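Local coordinates for Galactose/lactose metabolism regulatory protein GAL80 (Kluyveromyces lactis, PDB 3E1K) that represses the lactose and galactose metabolic genes, apparently by blocking the transcriptional activator LAC9 when no inducing sugar is present, at residues 232-237 against 439-444; 224-229 against 414-419; 121-126 against 428-433; 305-310 against 319-324; 95-100 against 125-130. All coordinates share one frame; numbering follows the deposited sequence.

Interaction 1 (232-237 against 439-444); sequences AMISNN and AVFRSD
A232 and S443 make the hydrogen bond of this contact. The backbone N of A232 donates to OG of S443 at 2.9 Å, and the N-H...O angle of 147° shows a moderately bent bond. OG points away from its own backbone N (chi1 151°), and this turns it to the strand. The same hydroxyl is hydrogen-bonded to O of K448. It therefore ties two backbone groups together, taking a proton from A232 N and giving its own to K448.

Apolar contacts lie beside this bond. CB of A232 meets CG1 of V440 at 3.4 Å. Two residues on, the tip of I234 reaches the helix: CD1 lies 3.8 Å from CE2 of F441. The two side chains cross at about a right angle. F441 leaves the helix away from the strand, but its ring bends back far enough to meet I234.

The contact lays a helix over a sheet. Strand 227-235 belongs to the large mixed sheet, and helix 427-446 packs on it. Their local axes run at 79° to each other and approach to 6.4 Å.

D444 adds a charged side chain next to the strand backbone. Its CB is 3.8 Å from CA of M233. Its carboxylate lies beside the backbone N of I234, with OD2 3.5 Å from that N and 3.7 Å from CB of I234. OD1 also forms a long, weak ion pair with K229 of the second subunit. M233 points to the other side, where it packs on T449 of the second subunit.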
# COMPACT_ATOMS: atom_id res chain seq x y z
N ALA A 232 0.92 -10.44 -6.97
CA ALA A 232 2.02 -9.57 -7.31
C ALA A 232 2.02 -9.10 -8.77
O ALA A 232 1.52 -9.77 -9.67
CB ALA A 232 3.33 -10.24 -6.82
N MET A 233 2.49 -7.86 -8.93
CA MET A 233 2.55 -7.17 -10.20
C MET A 233 3.90 -6.47 -10.37
O MET A 233 4.33 -5.68 -9.52
CB MET A 233 1.41 -6.15 -10.19
CG MET A 233 0.05 -6.76 -10.32
SD MET A 233 -1.12 -5.42 -10.44
CE MET A 233 -2.65 -6.50 -10.51
N ILE A 234 4.61 -6.71 -11.48
CA ILE A 234 5.92 -6.07 -11.59
C ILE A 234 6.16 -5.11 -12.75
O ILE A 234 6.05 -5.48 -13.92
CB ILE A 234 7.11 -6.99 -11.47
CG1 ILE A 234 7.04 -7.76 -10.14
CG2 ILE A 234 8.39 -6.20 -11.60
CD1 ILE A 234 7.29 -9.28 -10.34
N SER A 235 6.58 -3.90 -12.41
CA SER A 235 6.74 -2.85 -13.39
C SER A 235 8.11 -2.51 -13.94
O SER A 235 9.11 -2.75 -13.29
CB SER A 235 6.03 -1.58 -12.92
OG SER A 235 5.03 -1.20 -13.85
N ASN A 236 8.18 -2.00 -15.17
CA ASN A 236 9.45 -1.63 -15.83
C ASN A 236 9.22 -0.43 -16.73
O ASN A 236 9.11 -0.50 -17.96
CB ASN A 236 10.02 -2.81 -16.64
CG ASN A 236 11.32 -3.37 -16.08
OD1 ASN A 236 11.32 -4.51 -15.63
ND2 ASN A 236 12.43 -2.59 -16.18
N ASN A 237 9.11 0.70 -16.03
CA ASN A 237 8.86 1.97 -16.67
C ASN A 237 10.12 2.85 -16.70
O ASN A 237 10.11 3.93 -17.29
CB ASN A 237 7.69 2.65 -15.97
CG ASN A 237 6.57 1.66 -15.67
OD1 ASN A 237 6.47 0.64 -16.31
ND2 ASN A 237 5.69 1.99 -14.74
N ALA A 439 6.82 -17.37 -6.24
CA ALA A 439 5.39 -17.16 -6.23
C ALA A 439 5.12 -15.81 -6.86
O ALA A 439 4.51 -15.74 -7.93
CB ALA A 439 4.97 -17.16 -4.79
N VAL A 440 5.58 -14.77 -6.16
CA VAL A 440 5.48 -13.37 -6.54
C VAL A 440 5.68 -13.30 -8.05
O VAL A 440 4.88 -12.74 -8.80
CB VAL A 440 6.66 -12.62 -5.96
CG1 VAL A 440 6.58 -11.14 -6.31
CG2 VAL A 440 6.65 -12.85 -4.48
N PHE A 441 6.80 -13.87 -8.46
CA PHE A 441 7.12 -13.86 -9.86
C PHE A 441 6.09 -14.52 -10.72
O PHE A 441 5.57 -13.91 -11.66
CB PHE A 441 8.51 -14.39 -10.12
CG PHE A 441 9.53 -13.33 -9.97
CD1 PHE A 441 10.37 -13.31 -8.86
CD2 PHE A 441 9.53 -12.28 -10.89
CE1 PHE A 441 11.25 -12.31 -8.73
CE2 PHE A 441 10.45 -11.30 -10.77
CZ PHE A 441 11.32 -11.35 -9.72
N ARG A 442 5.79 -15.77 -10.39
CA ARG A 442 4.79 -16.52 -11.13
C ARG A 442 3.46 -15.76 -11.11
O ARG A 442 2.74 -15.64 -12.10
CB ARG A 442 4.63 -17.94 -10.60
CG ARG A 442 4.82 -19.03 -11.66
CD ARG A 442 4.40 -20.38 -11.08
NE ARG A 442 4.06 -20.30 -9.66
CZ ARG A 442 4.67 -21.04 -8.72
NH1 ARG A 442 5.59 -21.93 -9.08
NH2 ARG A 442 4.30 -20.91 -7.44
N SER A 443 3.15 -15.21 -9.96
CA SER A 443 1.91 -14.49 -9.81
C SER A 443 1.80 -13.33 -10.81
O SER A 443 0.79 -13.28 -11.53
CB SER A 443 1.74 -13.92 -8.42
OG SER A 443 0.95 -12.77 -8.62
N ASP A 444 2.74 -12.39 -10.83
CA ASP A 444 2.60 -11.27 -11.76
C ASP A 444 2.39 -11.91 -13.12
O ASP A 444 1.39 -11.60 -13.79
CB ASP A 444 3.83 -10.34 -11.76
CG ASP A 444 4.07 -9.63 -13.12
OD1 ASP A 444 3.10 -9.20 -13.78
OD2 ASP A 444 5.26 -9.49 -13.53

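Interaction 2 (224-229 against 414-419); sequences GSYFQK and FDKQGF
F419 lays one ring face on the backbone of G224 and S225 and points CZ at the ring of Y226. CA of G224 is 3.6 Å from the F419 ring centroid and only 10° off the ring normal, a CH-pi contact. The same face also meets the peptide that follows, with N of S225 at 3.2 Å from CZ of F419. G224 is poorly ordered, so the fine detail is less sure. G224, with positive phi, is the C-prime residue of the Schellman motif that ends helix 208-224.

The aromatic pair is oblique. The Y226 and F419 rings have centroids 4.5 Å apart and planes at 41°. CZ of F419 stands over the centre of the Y226 ring, 3.6 Å above its plane. Y226 has CG anti to its carbonyl carbon (chi1 -83°), which brings the ring back to F419.

The polar contact is slight. NZ of K416 donates a weak hydrogen bond to OH of Y226 at 3.5 Å. It comes at the edge of the ring, near its plane. The K416 chain is bent at both chi3 and chi4, and its CD is also 3.5 Å from OH of Y226. S225 turns away from this contact, and its OG bonds to N of N271.

Segment 224-229 leads from helix 208-224 into strand 227-235. Segment 414-419 is part of the loop before helix 427-446. Y226 also rests on Q220 of the first helix and I432 of the second, and K416 packs on K428 and D429.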
# COMPACT_ATOMS: atom_id res chain seq x y z
N GLY A 224 5.14 -13.16 12.56
CA GLY A 224 5.41 -14.52 12.99
C GLY A 224 4.26 -15.36 12.44
O GLY A 224 3.70 -16.20 13.14
N SER A 225 3.91 -15.11 11.17
CA SER A 225 2.84 -15.86 10.50
C SER A 225 3.34 -15.89 9.06
O SER A 225 4.01 -14.97 8.58
CB SER A 225 1.54 -15.12 10.41
OG SER A 225 1.07 -15.57 9.18
N TYR A 226 3.06 -17.00 8.39
CA TYR A 226 3.50 -17.06 7.01
C TYR A 226 2.36 -16.63 6.06
O TYR A 226 1.22 -16.36 6.43
CB TYR A 226 3.84 -18.51 6.67
CG TYR A 226 5.21 -19.04 7.06
CD1 TYR A 226 5.32 -20.20 7.83
CD2 TYR A 226 6.39 -18.44 6.58
CE1 TYR A 226 6.62 -20.72 8.17
CE2 TYR A 226 7.66 -18.92 6.91
CZ TYR A 226 7.78 -20.05 7.70
OH TYR A 226 9.07 -20.44 7.92
N PHE A 227 2.65 -16.59 4.78
CA PHE A 227 1.55 -16.19 3.91
C PHE A 227 0.71 -17.37 3.51
O PHE A 227 1.16 -18.52 3.49
CB PHE A 227 2.02 -15.51 2.64
CG PHE A 227 2.07 -14.03 2.78
CD1 PHE A 227 3.30 -13.40 2.94
CD2 PHE A 227 0.91 -13.24 2.77
CE1 PHE A 227 3.38 -12.03 3.09
CE2 PHE A 227 0.96 -11.84 2.89
CZ PHE A 227 2.22 -11.24 3.05
N GLN A 228 -0.53 -17.05 3.18
CA GLN A 228 -1.53 -18.03 2.78
C GLN A 228 -1.72 -17.91 1.29
O GLN A 228 -1.33 -18.82 0.55
CB GLN A 228 -2.85 -17.67 3.39
CG GLN A 228 -4.00 -18.39 2.73
CD GLN A 228 -5.33 -18.03 3.39
OE1 GLN A 228 -5.89 -16.97 3.16
NE2 GLN A 228 -5.78 -18.91 4.29
N LYS A 229 -2.27 -16.78 0.85
CA LYS A 229 -2.36 -16.54 -0.60
C LYS A 229 -1.78 -15.15 -0.87
O LYS A 229 -1.59 -14.36 0.05
CB LYS A 229 -3.78 -16.67 -1.14
CG LYS A 229 -4.65 -15.58 -0.62
CD LYS A 229 -6.06 -15.74 -1.07
CE LYS A 229 -6.73 -14.35 -1.18
NZ LYS A 229 -8.05 -14.18 -1.81
N PHE A 414 19.49 -28.06 14.12
CA PHE A 414 18.35 -27.19 13.92
C PHE A 414 17.74 -27.34 12.51
O PHE A 414 18.36 -27.82 11.56
CB PHE A 414 19.02 -25.83 14.12
CG PHE A 414 18.14 -24.77 14.67
CD1 PHE A 414 16.83 -24.98 15.04
CD2 PHE A 414 18.61 -23.46 14.69
CE1 PHE A 414 16.04 -23.94 15.51
CE2 PHE A 414 17.85 -22.41 15.16
CZ PHE A 414 16.54 -22.64 15.57
N ASP A 415 16.48 -26.91 12.37
CA ASP A 415 15.78 -26.97 11.09
C ASP A 415 15.53 -25.67 10.32
O ASP A 415 15.79 -25.55 9.10
CB ASP A 415 14.43 -27.61 11.23
CG ASP A 415 14.54 -28.98 11.82
OD1 ASP A 415 15.12 -29.07 12.93
OD2 ASP A 415 14.05 -29.90 11.15
N LYS A 416 15.06 -24.67 11.05
CA LYS A 416 14.84 -23.36 10.49
C LYS A 416 14.56 -22.54 11.74
O LYS A 416 14.14 -23.10 12.77
CB LYS A 416 13.56 -23.39 9.71
CG LYS A 416 12.38 -23.14 10.64
CD LYS A 416 11.22 -22.46 9.88
CE LYS A 416 9.82 -23.04 10.28
NZ LYS A 416 9.23 -23.70 9.12
N GLN A 417 14.85 -21.25 11.71
CA GLN A 417 14.59 -20.52 12.91
C GLN A 417 13.11 -20.31 12.88
O GLN A 417 12.44 -20.43 13.88
CB GLN A 417 15.27 -19.19 12.89
CG GLN A 417 15.02 -18.50 14.18
CD GLN A 417 15.47 -17.11 13.94
OE1 GLN A 417 15.60 -16.70 12.78
NE2 GLN A 417 15.70 -16.37 15.01
N GLY A 418 12.59 -20.06 11.68
CA GLY A 418 11.15 -19.93 11.56
C GLY A 418 10.55 -18.69 12.23
O GLY A 418 10.58 -17.52 11.67
N PHE A 419 9.95 -18.98 13.41
CA PHE A 419 9.30 -17.88 14.11
C PHE A 419 9.78 -17.76 15.55
O PHE A 419 9.32 -16.97 16.38
CB PHE A 419 7.81 -18.08 14.04
CG PHE A 419 7.24 -17.81 12.67
CD1 PHE A 419 6.04 -18.43 12.29
CD2 PHE A 419 7.84 -16.93 11.77
CE1 PHE A 419 5.47 -18.14 11.05
CE2 PHE A 419 7.28 -16.67 10.52
CZ PHE A 419 6.09 -17.26 10.17

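Interaction 3 (121-126 against 428-433); sequences VEWALA and KDAIIL
The carbonyl O of A430 meets two side chains. The indole edge of W123 comes to it with CZ3 at 3.3 Å, close to the ring plane. H434 ND1 forms a weak hydrogen bond with the same O. No hydrogen bond joins the two segments, and the rest of the contact is apolar.

W123 has CG anti to its backbone N (chi1 -176°), which sends the indole across to the helix. CD2 of L433 lies over one face of the six-membered ring, toward its rim. The modelled distance there is too short to be trusted. CB of A124 covers the opposite face, 3.9 Å above the plane. The indole is therefore held between a helix side chain and its own neighbour. Its NE1 is satisfied by O of S209.

L125 carries the second half. Its CB meets CB of A430 at 3.4 Å, and its CD2 reaches CD1 of I431 at 3.7 Å. I431 starts away from the loop, and its tip turns back. I149 of the next strand packs on W123, L125 and A430.

The peptide between W123 and A124 is cis. It follows strand 118-122 of the Rossmann fold, at the place where Gfo/Idh/MocA relatives usually carry a Glu-Lys-Pro motif with a cis proline. The sequence E122-W123-A124 is consistent with a changed form of that motif, packed here on helix 427-446.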
# COMPACT_ATOMS: atom_id res chain seq x y z
N VAL A 121 26.05 -18.51 4.73
CA VAL A 121 25.85 -17.95 3.39
C VAL A 121 24.92 -16.76 3.54
O VAL A 121 24.27 -16.60 4.59
CB VAL A 121 25.22 -19.02 2.48
CG1 VAL A 121 24.97 -18.53 1.04
CG2 VAL A 121 26.12 -20.21 2.44
N GLU A 122 24.89 -15.95 2.48
CA GLU A 122 24.06 -14.75 2.51
C GLU A 122 22.83 -14.71 1.63
O GLU A 122 22.77 -15.40 0.63
CB GLU A 122 24.89 -13.53 2.19
CG GLU A 122 26.13 -13.37 3.01
CD GLU A 122 26.74 -11.95 2.82
OE1 GLU A 122 26.73 -11.31 1.69
OE2 GLU A 122 27.03 -11.41 3.94
N TRP A 123 21.90 -13.86 2.03
CA TRP A 123 20.66 -13.67 1.31
C TRP A 123 21.14 -13.05 0.01
O TRP A 123 22.01 -12.19 0.09
CB TRP A 123 19.68 -12.75 2.10
CG TRP A 123 18.42 -12.69 1.33
CD1 TRP A 123 17.87 -11.62 0.64
CD2 TRP A 123 17.65 -13.83 0.96
NE1 TRP A 123 16.81 -12.05 -0.13
CE2 TRP A 123 16.65 -13.40 0.04
CE3 TRP A 123 17.75 -15.20 1.23
CZ2 TRP A 123 15.75 -14.30 -0.56
CZ3 TRP A 123 16.81 -16.09 0.69
CH2 TRP A 123 15.80 -15.62 -0.17
N ALA A 124 20.72 -13.52 -1.17
CA ALA A 124 19.76 -14.60 -1.40
C ALA A 124 20.61 -15.87 -1.30
O ALA A 124 21.72 -15.91 -1.82
CB ALA A 124 19.16 -14.43 -2.85
N LEU A 125 20.08 -16.92 -0.68
CA LEU A 125 20.85 -18.16 -0.62
C LEU A 125 21.47 -18.50 -2.00
O LEU A 125 22.68 -18.72 -2.10
CB LEU A 125 19.96 -19.29 -0.14
CG LEU A 125 20.62 -20.66 -0.22
CD1 LEU A 125 21.88 -20.71 0.62
CD2 LEU A 125 19.62 -21.71 0.21
N ALA A 126 20.64 -18.56 -3.06
CA ALA A 126 21.13 -18.85 -4.42
C ALA A 126 20.55 -17.82 -5.36
O ALA A 126 19.95 -16.83 -4.93
CB ALA A 126 20.69 -20.21 -4.93
N LYS A 428 16.67 -23.60 5.36
CA LYS A 428 15.25 -23.90 5.33
C LYS A 428 14.63 -22.52 5.11
O LYS A 428 13.98 -22.23 4.12
CB LYS A 428 14.69 -24.40 6.64
CG LYS A 428 13.21 -24.52 6.43
CD LYS A 428 12.72 -25.77 5.63
CE LYS A 428 12.32 -25.50 4.13
NZ LYS A 428 11.40 -26.40 3.41
N ASP A 429 14.81 -21.71 6.15
CA ASP A 429 14.32 -20.38 5.91
C ASP A 429 14.75 -19.89 4.52
O ASP A 429 13.82 -19.65 3.76
CB ASP A 429 14.92 -19.52 7.01
CG ASP A 429 14.47 -20.02 8.36
OD1 ASP A 429 13.34 -20.57 8.24
OD2 ASP A 429 15.29 -19.86 9.31
N ALA A 430 16.05 -19.76 4.15
CA ALA A 430 16.45 -19.20 2.86
C ALA A 430 15.47 -19.63 1.78
O ALA A 430 15.01 -18.85 0.92
CB ALA A 430 17.89 -19.58 2.50
N ILE A 431 15.12 -20.90 1.86
CA ILE A 431 14.27 -21.57 0.90
C ILE A 431 12.81 -21.11 0.79
O ILE A 431 12.24 -20.92 -0.28
CB ILE A 431 14.37 -23.09 1.17
CG1 ILE A 431 15.03 -23.74 -0.05
CG2 ILE A 431 13.02 -23.71 1.48
CD1 ILE A 431 16.54 -23.82 0.10
N ILE A 432 12.20 -21.09 1.97
CA ILE A 432 10.80 -20.73 2.11
C ILE A 432 10.66 -19.36 1.48
O ILE A 432 9.93 -19.24 0.51
CB ILE A 432 10.46 -20.67 3.57
CG1 ILE A 432 10.76 -22.04 4.21
CG2 ILE A 432 9.04 -20.35 3.74
CD1 ILE A 432 9.67 -22.53 5.12
N LEU A 433 11.46 -18.37 1.89
CA LEU A 433 11.46 -17.06 1.24
C LEU A 433 11.58 -17.27 -0.27
O LEU A 433 10.70 -16.83 -1.05
CB LEU A 433 12.68 -16.24 1.69
CG LEU A 433 12.81 -14.81 1.22
CD1 LEU A 433 11.59 -14.08 1.73
CD2 LEU A 433 14.02 -14.23 1.89

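Interaction 4 (305-310 against 319-324); sequences KIEGDA and VLYFYG
Y321 lies across from K305 and reaches along the sheet to E307. Its CB is 3.8 Å from O of K305. CG is anti to its carbonyl carbon (chi1 -58°), and the ring then runs over toward V319 and E307. CD1 stays near K305 O. CE1 of Y321 meets OE1 of E307 at 3.2 Å. That oxygen lies at the ring edge, near its plane, but the carboxylate is not securely placed in the model. OH, at the tip, is farther from the same OE1. One face of the ring takes CG1 of V319, 3.7 Å above the plane.

The backbone is that of a beta hairpin, strands 303-308 and 319-323, within the large mixed sheet. K305 and Y321 are an antiparallel hydrogen-bonded pair. Y321 N donates to K305 O at 2.8 Å, and K305 N donates back to Y321 O. E307 and V319 form the next such pair. Its bond from E307 N to V319 O is 3.3 Å long, and the return bond is weak.

I306 and L320 are the non-hydrogen-bonded pair between them. They put their side chains on the other sheet face, where I306 CD1 and L320 CD1 are 3.7 Å apart.

On the face of Y321, K305 packs on T290 of the second subunit and Y321 on its L289. V319 touches an aromatic side chain of the bound Gal4p activation-domain peptide, and D309 packs on the peptide backbone.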
# COMPACT_ATOMS: atom_id res chain seq x y z
N LYS A 305 4.68 1.44 14.33
CA LYS A 305 5.22 1.84 13.05
C LYS A 305 6.75 1.88 13.13
O LYS A 305 7.34 2.38 14.08
CB LYS A 305 4.64 3.19 12.63
CG LYS A 305 4.48 3.43 11.15
CD LYS A 305 3.59 4.65 10.99
CE LYS A 305 4.19 5.70 10.03
NZ LYS A 305 4.68 6.88 10.85
N ILE A 306 7.37 1.32 12.09
CA ILE A 306 8.82 1.33 11.92
C ILE A 306 9.18 2.10 10.65
O ILE A 306 8.54 1.91 9.59
CB ILE A 306 9.34 -0.03 11.64
CG1 ILE A 306 8.52 -1.02 12.47
CG2 ILE A 306 10.82 0.05 11.54
CD1 ILE A 306 9.06 -2.51 12.49
N GLU A 307 10.13 3.01 10.78
CA GLU A 307 10.42 3.92 9.68
C GLU A 307 11.90 4.17 9.41
O GLU A 307 12.59 4.43 10.40
CB GLU A 307 9.81 5.28 10.05
CG GLU A 307 8.28 5.37 9.99
CD GLU A 307 7.75 6.73 10.32
OE1 GLU A 307 8.51 7.36 11.04
OE2 GLU A 307 6.66 7.23 9.88
N GLY A 308 12.37 4.07 8.17
CA GLY A 308 13.78 4.26 7.82
C GLY A 308 13.75 5.14 6.60
O GLY A 308 12.68 5.33 6.01
N ASP A 309 14.88 5.75 6.26
CA ASP A 309 14.95 6.65 5.13
C ASP A 309 15.67 5.79 4.08
O ASP A 309 15.66 6.05 2.88
CB ASP A 309 15.79 7.89 5.51
CG ASP A 309 15.37 8.50 6.84
OD1 ASP A 309 14.21 8.34 7.25
OD2 ASP A 309 16.24 9.09 7.49
N ALA A 310 16.29 4.72 4.59
CA ALA A 310 16.97 3.82 3.68
C ALA A 310 16.22 2.50 3.86
O ALA A 310 16.39 1.87 4.91
CB ALA A 310 18.42 3.66 4.09
N VAL A 319 13.74 3.43 13.53
CA VAL A 319 13.11 3.94 14.72
C VAL A 319 11.75 3.32 14.86
O VAL A 319 11.00 3.16 13.92
CB VAL A 319 12.83 5.37 14.46
CG1 VAL A 319 11.95 5.90 15.56
CG2 VAL A 319 14.14 6.06 14.51
N LEU A 320 11.40 3.02 16.09
CA LEU A 320 10.14 2.39 16.29
C LEU A 320 9.17 3.07 17.22
O LEU A 320 9.40 3.22 18.41
CB LEU A 320 10.32 0.99 16.81
CG LEU A 320 8.95 0.32 16.87
CD1 LEU A 320 8.97 -0.63 15.69
CD2 LEU A 320 9.26 -0.55 18.11
N TYR A 321 8.02 3.36 16.63
CA TYR A 321 7.01 4.02 17.39
C TYR A 321 5.98 2.98 17.59
O TYR A 321 5.53 2.29 16.68
CB TYR A 321 6.32 5.10 16.55
CG TYR A 321 7.29 6.13 16.01
CD1 TYR A 321 7.76 6.09 14.69
CD2 TYR A 321 7.70 7.19 16.82
CE1 TYR A 321 8.58 7.07 14.19
CE2 TYR A 321 8.53 8.18 16.34
CZ TYR A 321 8.98 8.10 15.03
OH TYR A 321 9.85 9.04 14.53
N PHE A 322 5.56 2.92 18.83
CA PHE A 322 4.47 2.03 19.04
C PHE A 322 3.48 2.78 19.90
O PHE A 322 3.83 3.67 20.64
CB PHE A 322 5.02 0.82 19.75
CG PHE A 322 4.14 0.32 20.85
CD1 PHE A 322 3.27 -0.76 20.70
CD2 PHE A 322 4.19 0.94 22.08
CE1 PHE A 322 2.47 -1.22 21.73
CE2 PHE A 322 3.36 0.51 23.11
CZ PHE A 322 2.51 -0.57 22.94
N TYR A 323 2.26 2.30 19.95
CA TYR A 323 1.29 2.87 20.85
C TYR A 323 0.22 1.84 21.21
O TYR A 323 -0.38 1.21 20.36
CB TYR A 323 0.64 4.04 20.17
CG TYR A 323 -0.64 4.33 20.88
CD1 TYR A 323 -0.64 5.04 22.09
CD2 TYR A 323 -1.85 3.88 20.36
CE1 TYR A 323 -1.82 5.30 22.75
CE2 TYR A 323 -3.03 4.14 21.02
CZ TYR A 323 -3.02 4.85 22.22
OH TYR A 323 -4.18 5.11 22.91
N GLY A 324 -0.11 1.72 22.49
CA GLY A 324 -1.14 0.76 22.81
C GLY A 324 -0.90 0.39 24.28
O GLY A 324 -0.18 1.09 25.02

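Interaction 5 (95-100 against 125-130); sequences KVPEHY and LAASVQ
V96 and A127 meet through their side chains, with CG1 of V96 3.5 Å from CB of A127. This CG1 is anti to its own backbone N (chi1 -170°) and also lies beside the carbonyl of A126. CB of A127 in turn lies 3.3 Å from O of V96. P97 adds a looser touch, its CD at 4.5 Å from the same CB of A127.

H99 forms the other half of this shell. Its CB packs on CA of A126 at 4.2 Å. Its ND1 lies 3.0 Å from O of L125, and it has a weak hydrogen bond to O of A124.

The next shell holds the 125-130 turn. N of A127 is hydrogen-bonded to OE1 of Q131. S128 is the N-cap of helix 129-139, where its OG makes a weak bond to N of Q131. On the other segment, E98 sits at the N-cap position of helix 99-108. Further out, OH of Y100 bonds to E134 and K104, linking the two helices.

Both segments follow parallel strands, 89-92 and 118-122, and lead into the helices after them. They are neighbouring loops at the carboxyl ends of Rossmann-fold strands, the edge where relatives bind their dinucleotide.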
# COMPACT_ATOMS: atom_id res chain seq x y z
N LYS A 95 29.07 -12.93 -4.88
CA LYS A 95 27.93 -12.75 -5.77
C LYS A 95 27.02 -13.97 -5.80
O LYS A 95 27.50 -15.09 -5.92
CB LYS A 95 28.42 -12.60 -7.21
CG LYS A 95 29.34 -11.43 -7.48
CD LYS A 95 29.62 -11.38 -8.97
CE LYS A 95 30.29 -10.07 -9.32
NZ LYS A 95 31.24 -10.08 -10.48
N VAL A 96 25.72 -13.71 -5.77
CA VAL A 96 24.76 -14.79 -5.83
C VAL A 96 24.70 -15.60 -7.11
O VAL A 96 24.16 -16.71 -7.11
CB VAL A 96 23.40 -14.19 -5.69
CG1 VAL A 96 22.33 -15.27 -5.49
CG2 VAL A 96 23.40 -13.08 -4.59
N PRO A 97 25.28 -15.12 -8.20
CA PRO A 97 25.19 -15.89 -9.44
C PRO A 97 26.29 -16.95 -9.40
O PRO A 97 26.24 -17.97 -10.07
CB PRO A 97 25.45 -14.80 -10.49
CG PRO A 97 24.90 -13.47 -9.82
CD PRO A 97 24.72 -13.75 -8.35
N GLU A 98 27.29 -16.69 -8.56
CA GLU A 98 28.38 -17.63 -8.36
C GLU A 98 27.99 -18.29 -7.04
O GLU A 98 28.80 -18.96 -6.42
CB GLU A 98 29.67 -16.85 -8.03
CG GLU A 98 30.74 -16.87 -9.08
CD GLU A 98 31.47 -15.53 -9.09
OE1 GLU A 98 32.39 -15.35 -8.27
OE2 GLU A 98 31.07 -14.65 -9.87
N HIS A 99 26.79 -18.10 -6.52
CA HIS A 99 26.42 -18.72 -5.26
C HIS A 99 26.21 -20.17 -5.44
O HIS A 99 26.66 -20.96 -4.68
CB HIS A 99 25.21 -18.08 -4.63
CG HIS A 99 25.53 -17.16 -3.51
ND1 HIS A 99 24.58 -16.46 -2.82
CD2 HIS A 99 26.71 -16.83 -2.95
CE1 HIS A 99 25.16 -15.72 -1.89
NE2 HIS A 99 26.45 -15.93 -1.95
N TYR A 100 25.52 -20.54 -6.48
CA TYR A 100 25.32 -21.96 -6.73
C TYR A 100 26.66 -22.71 -6.94
O TYR A 100 27.02 -23.62 -6.18
CB TYR A 100 24.31 -22.21 -7.85
CG TYR A 100 24.05 -23.66 -8.17
CD1 TYR A 100 23.27 -24.49 -7.36
CD2 TYR A 100 24.58 -24.22 -9.34
CE1 TYR A 100 22.95 -25.83 -7.77
CE2 TYR A 100 24.33 -25.54 -9.68
CZ TYR A 100 23.55 -26.35 -8.88
OH TYR A 100 23.38 -27.64 -9.32
N LEU A 125 20.08 -16.92 -0.68
CA LEU A 125 20.85 -18.16 -0.62
C LEU A 125 21.47 -18.50 -2.00
O LEU A 125 22.68 -18.72 -2.10
CB LEU A 125 19.96 -19.29 -0.14
CG LEU A 125 20.62 -20.66 -0.22
CD1 LEU A 125 21.88 -20.71 0.62
CD2 LEU A 125 19.62 -21.71 0.21
N ALA A 126 20.64 -18.56 -3.06
CA ALA A 126 21.13 -18.85 -4.42
C ALA A 126 20.55 -17.82 -5.36
O ALA A 126 19.95 -16.83 -4.93
CB ALA A 126 20.69 -20.21 -4.93
N ALA A 127 20.72 -18.02 -6.65
CA ALA A 127 20.17 -17.04 -7.54
C ALA A 127 18.91 -17.51 -8.25
O ALA A 127 18.34 -16.74 -9.03
CB ALA A 127 21.18 -16.52 -8.54
N SER A 128 18.49 -18.76 -8.08
CA SER A 128 17.22 -19.18 -8.72
C SER A 128 16.67 -20.13 -7.68
O SER A 128 17.50 -20.66 -6.91
CB SER A 128 17.44 -19.89 -10.04
OG SER A 128 17.37 -21.26 -9.74
N VAL A 129 15.36 -20.30 -7.59
CA VAL A 129 14.87 -21.14 -6.50
C VAL A 129 15.55 -22.51 -6.71
O VAL A 129 16.33 -22.96 -5.88
CB VAL A 129 13.33 -21.05 -6.40
CG1 VAL A 129 12.65 -21.27 -7.75
CG2 VAL A 129 12.75 -21.86 -5.23
N GLN A 130 15.22 -23.22 -7.77
CA GLN A 130 15.62 -24.62 -7.86
C GLN A 130 17.09 -24.83 -7.75
O GLN A 130 17.59 -25.92 -7.61
CB GLN A 130 15.21 -25.22 -9.18
CG GLN A 130 13.95 -24.74 -9.67
CD GLN A 130 14.18 -23.66 -10.59
OE1 GLN A 130 13.55 -22.62 -10.52
NE2 GLN A 130 15.12 -23.85 -11.46

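From the N terminus, interaction 5 comes first. It closes a short loop inside the Rossmann fold, around helix 99-108 and strand 118-122. Interaction 3 starts where interaction 5 ends, sharing L125 and A126, and its long loop runs to helix 427-446. Interaction 2 falls within that loop and joins the turn between helix 208-224 and strand 227-235 to the loop before the same helix. The two touch where Q417 N meets D429 OD2. Interaction 1 crosses both, since it begins further along strand 227-235 and ends further along the helix. Interaction 4 is a local hairpin inside the loops of interactions 1, 2 and 3. Helix 427-446 thus links the Rossmann fold to the large mixed sheet.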